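Local coordinates for protein alpha-L-rhamnosidase (Streptomyces avermitilis, PDB 3W5M) that hydrolyses terminal non-reducing alpha-L-rhamnose residues from alpha-L-rhamnosides, including citrus flavonoids and gum arabic, at residues A[477-482]-A[593-598]; A[622-627]-A[658-663]. All blocks are in the same frame, centred on the assembly; numbering follows the deposited sequence.

Interaction 1. Residues A[477-482]-A[593-598]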
ATOM      1  N   ASP A 477      -8.152   8.997   0.661  1.00 19.60           N
ATOM      2  CA  ASP A 477      -7.323   8.456   1.747  1.00 19.36           C
ATOM      3  C   ASP A 477      -6.287   9.500   2.205  1.00 19.12           C
ATOM      4  O   ASP A 477      -6.074  10.495   1.509  1.00 18.64           O
ATOM      5  CB  ASP A 477      -6.630   7.156   1.280  1.00 21.15           C
ATOM      6  CG  ASP A 477      -5.858   7.304  -0.064  1.00 23.45           C
ATOM      7  OD1 ASP A 477      -6.218   8.075  -1.019  1.00 25.03           O
ATOM      8  OD2 ASP A 477      -4.858   6.569  -0.185  1.00 27.79           O
ATOM      9  N   GLY A 478      -5.678   9.289   3.381  1.00 18.47           N
ATOM     10  CA  GLY A 478      -4.521  10.110   3.804  1.00 18.18           C
ATOM     11  C   GLY A 478      -3.345   9.876   2.900  1.00 16.86           C
ATOM     12  O   GLY A 478      -2.943   8.743   2.706  1.00 17.35           O
ATOM     13  N   PRO A 479      -2.771  10.954   2.346  1.00 18.36           N
ATOM     14  CA  PRO A 479      -1.570  10.877   1.548  1.00 17.45           C
ATOM     15  C   PRO A 479      -0.469  10.135   2.300  1.00 16.45           C
ATOM     16  O   PRO A 479      -0.413  10.171   3.532  1.00 15.88           O
ATOM     17  CB  PRO A 479      -1.186  12.346   1.397  1.00 20.07           C
ATOM     18  CG  PRO A 479      -2.505  13.065   1.384  1.00 21.56           C
ATOM     19  CD  PRO A 479      -3.267  12.344   2.467  1.00 20.31           C
ATOM     20  N   VAL A 480       0.353   9.401   1.578  1.00 16.82           N
ATOM     21  CA  VAL A 480       1.467   8.701   2.189  1.00 16.89           C
ATOM     22  C   VAL A 480       2.443   9.779   2.685  1.00 17.46           C
ATOM     23  O   VAL A 480       2.753  10.706   1.944  1.00 18.92           O
ATOM     24  CB  VAL A 480       2.169   7.814   1.143  1.00 16.56           C
ATOM     25  CG1 VAL A 480       3.508   7.281   1.668  1.00 18.51           C
ATOM     26  CG2 VAL A 480       1.256   6.640   0.739  1.00 16.92           C
ATOM     27  N   ARG A 481       2.876   9.665   3.943  1.00 18.06           N
ATOM     28  CA  ARG A 481       3.860  10.630   4.480  1.00 18.04           C
ATOM     29  C   ARG A 481       4.840   9.876   5.354  1.00 18.67           C
ATOM     30  O   ARG A 481       4.561   8.760   5.759  1.00 18.02           O
ATOM     31  CB  ARG A 481       3.183  11.758   5.303  1.00 18.39           C
ATOM     32  CG  ARG A 481       2.221  12.615   4.477  1.00 18.65           C
ATOM     33  CD  ARG A 481       1.488  13.614   5.356  1.00 19.78           C
ATOM     34  NE  ARG A 481       0.586  14.340   4.490  1.00 21.15           N
ATOM     35  CZ  ARG A 481      -0.542  14.904   4.863  1.00 22.48           C
ATOM     36  NH1 ARG A 481      -0.940  14.862   6.125  1.00 25.03           N
ATOM     37  NH2 ARG A 481      -1.268  15.511   3.946  1.00 25.90           N
ATOM     38  N   ILE A 482       6.021  10.462   5.596  1.00 18.47           N
ATOM     39  CA  ILE A 482       6.982   9.867   6.548  1.00 18.06           C
ATOM     40  C   ILE A 482       6.404  10.030   7.940  1.00 19.23           C
ATOM     41  O   ILE A 482       6.029  11.145   8.346  1.00 21.30           O
ATOM     42  CB  ILE A 482       8.368  10.550   6.434  1.00 19.18           C
ATOM     43  CG1 ILE A 482       8.934  10.289   5.033  1.00 21.25           C
ATOM     44  CG2 ILE A 482       9.332  10.090   7.550  1.00 20.28           C
ATOM     45  CD1 ILE A 482      10.118  11.155   4.687  1.00 23.47           C
ATOM     46  N   HIS A 593       3.790   5.672   5.189  1.00 17.45           N
ATOM     47  CA  HIS A 593       2.466   5.020   5.047  1.00 16.62           C
ATOM     48  C   HIS A 593       1.388   6.075   4.989  1.00 17.10           C
ATOM     49  O   HIS A 593       1.665   7.280   5.095  1.00 15.06           O
ATOM     50  CB  HIS A 593       2.184   3.995   6.187  1.00 17.44           C
ATOM     51  CG  HIS A 593       2.390   4.519   7.575  1.00 16.97           C
ATOM     52  ND1 HIS A 593       1.483   5.345   8.209  1.00 16.14           N
ATOM     53  CD2 HIS A 593       3.366   4.261   8.485  1.00 17.64           C
ATOM     54  CE1 HIS A 593       1.917   5.611   9.433  1.00 18.13           C
ATOM     55  NE2 HIS A 593       3.050   4.956   9.627  1.00 17.33           N
ATOM     56  N   THR A 594       0.149   5.637   4.768  1.00 15.76           N
ATOM     57  CA  THR A 594      -0.971   6.561   4.832  1.00 17.26           C
ATOM     58  C   THR A 594      -0.983   7.428   6.111  1.00 17.60           C
ATOM     59  O   THR A 594      -0.690   6.948   7.220  1.00 17.31           O
ATOM     60  CB  THR A 594      -2.311   5.827   4.629  1.00 17.11           C
ATOM     61  OG1 THR A 594      -3.364   6.802   4.494  1.00 18.61           O
ATOM     62  CG2 THR A 594      -2.621   4.904   5.771  1.00 15.99           C
ATOM     63  N   SER A 595      -1.320   8.712   5.955  1.00 18.34           N
ATOM     64  CA  SER A 595      -1.309   9.639   7.084  1.00 18.77           C
ATOM     65  C   SER A 595      -2.599   9.467   7.832  1.00 20.69           C
ATOM     66  O   SER A 595      -3.567  10.199   7.607  1.00 22.39           O
ATOM     67  CB  SER A 595      -1.098  11.095   6.614  1.00 19.03           C
ATOM     68  OG  SER A 595      -1.898  11.407   5.444  1.00 20.45           O
ATOM     69  N   ALA A 596      -2.638   8.447   8.689  1.00 20.12           N
ATOM     70  CA  ALA A 596      -3.779   8.211   9.566  1.00 20.61           C
ATOM     71  C   ALA A 596      -3.213   7.910  10.937  1.00 20.53           C
ATOM     72  O   ALA A 596      -2.138   7.315  11.030  1.00 24.44           O
ATOM     73  CB  ALA A 596      -4.621   7.034   9.051  1.00 19.54           C
ATOM     74  N   PRO A 597      -3.903   8.343  12.010  1.00 19.91           N
ATOM     75  CA  PRO A 597      -3.399   8.122  13.363  1.00 20.14           C
ATOM     76  C   PRO A 597      -3.507   6.660  13.799  1.00 20.72           C
ATOM     77  O   PRO A 597      -4.379   5.922  13.318  1.00 19.50           O
ATOM     78  CB  PRO A 597      -4.329   8.981  14.246  1.00 19.95           C
ATOM     79  CG  PRO A 597      -5.545   9.253  13.414  1.00 21.41           C
ATOM     80  CD  PRO A 597      -5.131   9.169  11.980  1.00 20.64           C
ATOM     81  N   PHE A 598      -2.612   6.246  14.702  1.00 21.79           N
ATOM     82  CA  PHE A 598      -2.786   4.965  15.391  1.00 20.98           C
ATOM     83  C   PHE A 598      -3.843   5.142  16.469  1.00 20.87           C
ATOM     84  O   PHE A 598      -3.902   6.168  17.121  1.00 22.26           O
ATOM     85  CB  PHE A 598      -1.449   4.480  15.980  1.00 21.42           C
ATOM     86  CG  PHE A 598      -0.457   4.112  14.919  1.00 21.86           C
ATOM     87  CD1 PHE A 598       0.390   5.088  14.374  1.00 22.12           C
ATOM     88  CD2 PHE A 598      -0.433   2.819  14.398  1.00 22.80           C
ATOM     89  CE1 PHE A 598       1.257   4.752  13.336  1.00 23.01           C
ATOM     90  CE2 PHE A 598       0.447   2.476  13.370  1.00 23.71           C
ATOM     91  CZ  PHE A 598       1.291   3.451  12.843  1.00 22.64           C
TER
HETATM   92  O   HOH W   1      -6.066   7.104   5.127  1.00 18.51           O
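S595 grips the carbonyl of P479 twice. Its OG lies 2.7 Å from P479 O, in the carbonyl plane and on a lone pair. Its backbone N reaches the same P479 O at 3.0 Å from above that plane, through a bent bond of 130°. With OG set between its own N and carbonyl carbon (chi1 44°), the hydroxyl is turned back to P479. T594 OG1 donates to G478 O at 2.7 Å. A water links the same OG1 to G478 N. V480 and T594 make an antiparallel non-hydrogen-bonded pair. Beyond it R481 and H593 form a hydrogen-bonded pair, with R481 N to H593 O at 2.9 Å. The R481 chain runs extended past S595, and S595 OG sits over one guanidinium face near its rim, 3.6 Å from R481 NH1. D341 holds R481 NE in a salt bridge. Replacing R481 with an alanine would probably leave D341 without this charge partner and uncover one side of the S595 hydroxymethyl. H593 ND1 and A596 N reach T594 O from opposite faces of its plane. T594 OG1 and S595 OG, with S595 N, thus bond to carbonyls just before strand 480-493, so hydroxyl donors carry on the pairing where the regular backbone bonds stop.

Interaction 2. Residues A[622-627]-A[658-663]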
ATOM      1  N   GLY A 622       3.028  -1.138   7.339  1.00 17.92           N
ATOM      2  CA  GLY A 622       3.898  -1.424   6.201  1.00 18.33           C
ATOM      3  C   GLY A 622       3.125  -1.668   4.915  1.00 20.86           C
ATOM      4  O   GLY A 622       3.624  -1.457   3.800  1.00 21.05           O
ATOM      5  N   ASN A 623       1.889  -2.132   5.072  1.00 18.84           N
ATOM      6  CA  ASN A 623       1.080  -2.456   3.911  1.00 19.30           C
ATOM      7  C   ASN A 623      -0.089  -1.505   3.674  1.00 19.78           C
ATOM      8  O   ASN A 623      -1.037  -1.838   2.919  1.00 22.08           O
ATOM      9  CB  ASN A 623       0.536  -3.872   4.096  1.00 19.52           C
ATOM     10  CG  ASN A 623       1.589  -4.916   3.830  1.00 20.39           C
ATOM     11  OD1 ASN A 623       1.947  -5.153   2.682  1.00 20.75           O
ATOM     12  ND2 ASN A 623       2.116  -5.522   4.893  1.00 21.64           N
ATOM     13  N   PHE A 624      -0.075  -0.359   4.345  1.00 19.55           N
ATOM     14  CA  PHE A 624      -1.134   0.634   4.158  1.00 18.69           C
ATOM     15  C   PHE A 624      -0.488   1.838   3.452  1.00 18.63           C
ATOM     16  O   PHE A 624      -0.408   2.922   4.006  1.00 19.66           O
ATOM     17  CB  PHE A 624      -1.753   1.019   5.502  1.00 19.25           C
ATOM     18  CG  PHE A 624      -2.989   0.221   5.864  1.00 21.26           C
ATOM     19  CD1 PHE A 624      -3.099  -1.127   5.519  1.00 20.77           C
ATOM     20  CD2 PHE A 624      -4.038   0.827   6.582  1.00 21.40           C
ATOM     21  CE1 PHE A 624      -4.239  -1.862   5.866  1.00 22.73           C
ATOM     22  CE2 PHE A 624      -5.165   0.100   6.923  1.00 22.57           C
ATOM     23  CZ  PHE A 624      -5.262  -1.243   6.575  1.00 22.70           C
ATOM     24  N   LEU A 625      -0.017   1.620   2.224  1.00 18.98           N
ATOM     25  CA  LEU A 625       0.581   2.653   1.362  1.00 20.41           C
ATOM     26  C   LEU A 625      -0.225   2.746   0.071  1.00 19.03           C
ATOM     27  O   LEU A 625      -0.059   1.927  -0.828  1.00 20.74           O
ATOM     28  CB  LEU A 625       2.031   2.314   1.003  1.00 22.71           C
ATOM     29  CG  LEU A 625       3.191   2.795   1.844  1.00 24.33           C
ATOM     30  CD1 LEU A 625       3.315   1.835   3.047  1.00 25.56           C
ATOM     31  CD2 LEU A 625       4.478   2.778   1.004  1.00 23.25           C
ATOM     32  N   SER A 626      -1.080   3.755  -0.007  1.00 18.71           N
ATOM     33  CA  SER A 626      -2.037   3.990  -1.128  1.00 18.47           C
ATOM     34  C   SER A 626      -3.140   2.908  -1.302  1.00 18.10           C
ATOM     35  O   SER A 626      -4.336   3.240  -1.447  1.00 18.40           O
ATOM     36  CB  SER A 626      -1.298   4.212  -2.461  1.00 19.02           C
ATOM     37  OG  SER A 626      -2.225   4.558  -3.476  1.00 22.12           O
ATOM     38  N   VAL A 627      -2.748   1.638  -1.296  1.00 18.71           N
ATOM     39  CA  VAL A 627      -3.745   0.528  -1.294  1.00 17.93           C
ATOM     40  C   VAL A 627      -3.336  -0.467  -0.216  1.00 18.51           C
ATOM     41  O   VAL A 627      -2.144  -0.528   0.143  1.00 18.17           O
ATOM     42  CB  VAL A 627      -3.857  -0.177  -2.668  1.00 18.85           C
ATOM     43  CG1 VAL A 627      -4.243   0.804  -3.797  1.00 21.16           C
ATOM     44  CG2 VAL A 627      -2.599  -0.940  -3.016  1.00 20.75           C
ATOM     45  N   ALA A 658     -10.851   4.194   8.204  1.00 18.66           N
ATOM     46  CA  ALA A 658     -12.049   4.545   7.433  1.00 18.57           C
ATOM     47  C   ALA A 658     -11.749   5.217   6.103  1.00 16.95           C
ATOM     48  O   ALA A 658     -12.251   4.800   5.074  1.00 18.20           O
ATOM     49  CB  ALA A 658     -12.987   5.407   8.261  1.00 19.80           C
ATOM     50  N   ARG A 659     -10.954   6.287   6.099  1.00 17.02           N
ATOM     51  CA  ARG A 659     -10.691   6.940   4.833  1.00 16.53           C
ATOM     52  C   ARG A 659      -9.922   5.975   3.901  1.00 17.15           C
ATOM     53  O   ARG A 659     -10.182   5.934   2.687  1.00 16.71           O
ATOM     54  CB  ARG A 659      -9.858   8.203   5.053  1.00 15.37           C
ATOM     55  CG  ARG A 659     -10.600   9.350   5.765  1.00 15.69           C
ATOM     56  CD  ARG A 659      -9.618  10.515   5.983  1.00 16.04           C
ATOM     57  NE  ARG A 659      -8.592  10.103   6.945  1.00 17.71           N
ATOM     58  CZ  ARG A 659      -7.314  10.515   6.918  1.00 18.24           C
ATOM     59  NH1 ARG A 659      -6.886  11.361   5.992  1.00 17.65           N
ATOM     60  NH2 ARG A 659      -6.458  10.048   7.828  1.00 19.66           N
ATOM     61  N   PHE A 660      -8.974   5.213   4.468  1.00 16.88           N
ATOM     62  CA  PHE A 660      -8.094   4.359   3.652  1.00 16.41           C
ATOM     63  C   PHE A 660      -8.901   3.253   2.971  1.00 17.27           C
ATOM     64  O   PHE A 660      -8.781   3.049   1.766  1.00 15.37           O
ATOM     65  CB  PHE A 660      -6.973   3.730   4.502  1.00 17.09           C
ATOM     66  CG  PHE A 660      -5.842   3.132   3.678  1.00 17.77           C
ATOM     67  CD1 PHE A 660      -4.924   3.964   2.991  1.00 17.45           C
ATOM     68  CD2 PHE A 660      -5.692   1.754   3.589  1.00 18.47           C
ATOM     69  CE1 PHE A 660      -3.882   3.412   2.240  1.00 17.68           C
ATOM     70  CE2 PHE A 660      -4.658   1.192   2.840  1.00 18.24           C
ATOM     71  CZ  PHE A 660      -3.748   2.027   2.168  1.00 18.24           C
ATOM     72  N   LEU A 661      -9.722   2.560   3.749  1.00 17.25           N
ATOM     73  CA  LEU A 661     -10.516   1.461   3.174  1.00 17.32           C
ATOM     74  C   LEU A 661     -11.743   1.929   2.405  1.00 17.36           C
ATOM     75  O   LEU A 661     -12.148   1.260   1.471  1.00 17.75           O
ATOM     76  CB  LEU A 661     -10.848   0.379   4.223  1.00 17.87           C
ATOM     77  CG  LEU A 661      -9.548  -0.192   4.790  1.00 18.42           C
ATOM     78  CD1 LEU A 661      -9.932  -1.095   5.951  1.00 19.14           C
ATOM     79  CD2 LEU A 661      -8.706  -0.926   3.740  1.00 18.73           C
ATOM     80  N   THR A 662     -12.315   3.078   2.771  1.00 17.52           N
ATOM     81  CA  THR A 662     -13.316   3.752   1.906  1.00 18.97           C
ATOM     82  C   THR A 662     -12.776   3.968   0.507  1.00 18.73           C
ATOM     83  O   THR A 662     -13.424   3.626  -0.478  1.00 17.56           O
ATOM     84  CB  THR A 662     -13.835   5.088   2.508  1.00 17.88           C
ATOM     85  OG1 THR A 662     -14.452   4.821   3.769  1.00 20.98           O
ATOM     86  CG2 THR A 662     -14.864   5.763   1.583  1.00 21.11           C
ATOM     87  N   LYS A 663     -11.578   4.546   0.416  1.00 18.50           N
ATOM     88  CA  LYS A 663     -10.912   4.749  -0.848  1.00 18.09           C
ATOM     89  C   LYS A 663     -10.706   3.407  -1.566  1.00 17.93           C
ATOM     90  O   LYS A 663     -11.004   3.285  -2.761  1.00 17.94           O
ATOM     91  CB  LYS A 663      -9.546   5.438  -0.619  1.00 17.96           C
ATOM     92  CG  LYS A 663      -8.782   5.728  -1.891  1.00 19.68           C
ATOM     93  CD  LYS A 663      -7.874   4.574  -2.233  1.00 21.21           C
ATOM     94  CE  LYS A 663      -6.976   4.909  -3.399  1.00 19.62           C
ATOM     95  NZ  LYS A 663      -6.175   3.719  -3.737  1.00 20.38           N
TER
HETATM   96  O   HOH W   2      -6.633   2.272  -0.109  1.00 23.52           O
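F660 lays its ring over the face of the F624 ring in an offset stack. The centroids are 4.6 Å apart and the planes are tilted by 18°. CD2 of F660 stands 3.5 Å from CD2 of F624, toward the rim of the F624 ring. F624 CB also lies over the F660 face as a CH-pi contact. With chi1 at -165°, the F660 side chain extends opposite its own N, and this carries the ring off the helix and into the bend of 622-627. There the backbone wraps the far end of the ring. S626 N meets the ring edge in plane, 3.6 Å from F660 CE1. V627 C comes within 3.5 Å of F660 CZ.

K663, one turn on, reaches the same bend. Its chain bends at chi2 (-91°), and NZ donates to S626 O at 3.0 Å from well above the carbonyl plane. The ammonium also has a salt bridge to D667 and a hydrogen bond to W347 O, so this buried charge is probably well compensated. K663 NZ also passes V627 CG1 at 3.5 Å. A water over the centre of the F660 ring donates to both S626 O and F660 O. S626 O therefore receives both the lysine and the water, while S626 OG bonds to W347 N.

In the chain the bend follows helix 607-622 and comes before helix 641-654, and F660 and K663 project from helix 658-671. T594 of strand 587-594 touches both phenylalanines. A651 of helix 641-654 flanks F624, and L661 packs on I644 of that helix and on L706 of helix 698-710.

Interaction 1 closes before interaction 2 opens, so the two follow in series along the chain, with centres about 8 Å apart. Interaction 1 belongs to the mixed sheet in which strands 480-493 and 587-594 are neighbours. Interaction 2 lies in the helical catalytic domain, between the loop after helix 607-622 and helix 658-671. They touch directly. T594 N probably bonds to F624 O at 2.9 Å, and S595 O probably bonds to R659 NH2. Together they join the end of a beta sheet to the (alpha/alpha)6-barrel. The V627 side chain is about 8 Å from that of D630, which binds rhamnose, so interaction 2 lies close to the sugar-binding site of the catalytic domain.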